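Local coordinates for phosphoribosylaminoimidazole carboxylase, ATPase subunit (Thermotoga maritima, PDB 3AX6), which probably catalyses the ATP-dependent carboxylation of 5-aminoimidazole ribonucleotide with bicarbonate to N5-carboxyaminoimidazole ribonucleotide in de novo purine synthesis, at residues G9-K14 and S329-G334. Sequence-based numbering, arbitrary orientation.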
# COMPACT_ATOMS: atom_id res chain seq x y z
N GLY A 9 -17.90 -5.09 4.95
CA GLY A 9 -17.22 -3.80 4.93
C GLY A 9 -16.15 -3.59 5.99
O GLY A 9 -15.72 -2.47 6.23
N GLY A 10 -15.72 -4.68 6.63
CA GLY A 10 -14.70 -4.57 7.66
C GLY A 10 -13.33 -4.25 7.11
O GLY A 10 -13.16 -3.94 5.92
N GLN A 11 -12.33 -4.33 7.98
CA GLN A 11 -10.96 -4.03 7.60
C GLN A 11 -10.44 -4.86 6.42
O GLN A 11 -9.74 -4.35 5.56
CB GLN A 11 -10.04 -4.19 8.80
CG GLN A 11 -8.64 -3.63 8.56
CD GLN A 11 -8.66 -2.21 7.97
OE1 GLN A 11 -9.45 -1.35 8.39
NE2 GLN A 11 -7.78 -1.96 7.01
N LEU A 12 -10.78 -6.15 6.37
CA LEU A 12 -10.33 -6.99 5.27
C LEU A 12 -10.93 -6.46 3.97
O LEU A 12 -10.22 -6.24 2.99
CB LEU A 12 -10.76 -8.44 5.48
CG LEU A 12 -10.09 -9.15 6.65
CD1 LEU A 12 -10.71 -10.52 6.87
CD2 LEU A 12 -8.60 -9.27 6.38
N GLY A 13 -12.24 -6.25 3.97
CA GLY A 13 -12.89 -5.74 2.79
C GLY A 13 -12.37 -4.38 2.36
O GLY A 13 -12.37 -4.06 1.17
N LYS A 14 -11.94 -3.57 3.31
CA LYS A 14 -11.43 -2.25 2.98
C LYS A 14 -10.11 -2.41 2.25
O LYS A 14 -9.88 -1.78 1.23
CB LYS A 14 -11.21 -1.42 4.24
CG LYS A 14 -10.53 -0.09 3.99
CD LYS A 14 -10.40 0.70 5.28
CE LYS A 14 -9.69 2.03 5.07
NZ LYS A 14 -9.82 2.84 6.31
N SER A 329 6.82 -0.50 11.19
CA SER A 329 5.85 0.33 10.50
C SER A 329 4.49 0.05 11.13
O SER A 329 4.25 -1.06 11.62
CB SER A 329 5.82 0.03 8.99
OG SER A 329 5.32 -1.27 8.74
N LEU A 330 3.61 1.04 11.14
CA LEU A 330 2.31 0.88 11.76
C LEU A 330 1.13 0.89 10.80
O LEU A 330 1.08 1.67 9.85
CB LEU A 330 2.12 1.97 12.80
CG LEU A 330 0.69 2.14 13.31
CD1 LEU A 330 0.23 0.86 14.01
CD2 LEU A 330 0.64 3.33 14.26
N HIS A 331 0.17 0.01 11.06
CA HIS A 331 -1.04 -0.08 10.24
C HIS A 331 -2.26 -0.03 11.16
O HIS A 331 -2.82 -1.05 11.54
CB HIS A 331 -1.04 -1.39 9.45
CG HIS A 331 -2.00 -1.39 8.31
ND1 HIS A 331 -3.23 -0.75 8.36
CD2 HIS A 331 -1.93 -1.97 7.09
CE1 HIS A 331 -3.87 -0.95 7.23
NE2 HIS A 331 -3.11 -1.68 6.44
N PHE A 332 -2.66 1.18 11.52
CA PHE A 332 -3.80 1.41 12.40
C PHE A 332 -5.08 1.49 11.56
O PHE A 332 -5.18 2.33 10.66
CB PHE A 332 -3.58 2.73 13.15
CG PHE A 332 -4.65 3.06 14.14
CD1 PHE A 332 -4.69 2.44 15.38
CD2 PHE A 332 -5.60 4.04 13.85
CE1 PHE A 332 -5.65 2.79 16.32
CE2 PHE A 332 -6.57 4.40 14.78
CZ PHE A 332 -6.60 3.77 16.02
N TYR A 333 -6.04 0.61 11.82
CA TYR A 333 -7.29 0.63 11.07
C TYR A 333 -8.12 1.77 11.67
O TYR A 333 -8.12 1.96 12.89
CB TYR A 333 -8.06 -0.69 11.21
CG TYR A 333 -7.22 -1.95 11.13
CD1 TYR A 333 -6.16 -2.07 10.23
CD2 TYR A 333 -7.50 -3.04 11.95
CE1 TYR A 333 -5.40 -3.25 10.15
CE2 TYR A 333 -6.76 -4.23 11.88
CZ TYR A 333 -5.70 -4.32 10.97
OH TYR A 333 -4.95 -5.48 10.92
N GLY A 334 -8.84 2.51 10.84
CA GLY A 334 -9.63 3.61 11.35
C GLY A 334 -10.96 3.23 11.96
O GLY A 334 -12.01 3.60 11.44
O HOH W 1 -9.02 1.21 8.33
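Gln-11, in the first turn of helix 11-22, faces Tyr-333, just past the end of strand 328-332, with their CA atoms 6.9 Å apart and no direct hydrogen bond joining the two backbones. The glutamine lies flat on the tyrosine: its amide plane is within 5° of the ring plane, and CG of Gln-11 sits 3.4 Å from the centroid of the Tyr-333 ring, a CH-pi contact over the face. A bend at chi2 (49°) folds the chain so that the amide lies over the CB side of the ring, where OE1 of Gln-11 comes 3.2 Å from CB of Tyr-333. NE2 of Gln-11 lies 4.0 Å from CE1 of His-331, a loose oblique approach.

Beyond the stack, one water ties the segments together. It donates to OE1 of Gln-11 at 2.6 Å and accepts from NZ of Lys-14, at the end of a fully extended chain, at 2.7 Å. Its third bond comes from N of Gly-334, 2.8 Å away. The tyrosine hydroxyl is held separately by ND1 of His-346 on the adjacent strand. With a leucine in place of this tyrosine, lacking both ring and hydroxyl, the Gln-11 amide would probably be freer to turn and ND1 of His-346 would be likely to lose this partner.

The glycines around the start of helix 11-22 are consistent with a Rossmann-type turn. The contact joins the N-terminal domain to strand 328-332, outermost in its sheet within this chain; the second subunit bonds to the backbone of Phe-332. Away from the ADP pocket, the two parts meet through an amide-ring stack, their polar groups linked through a water rather than directly.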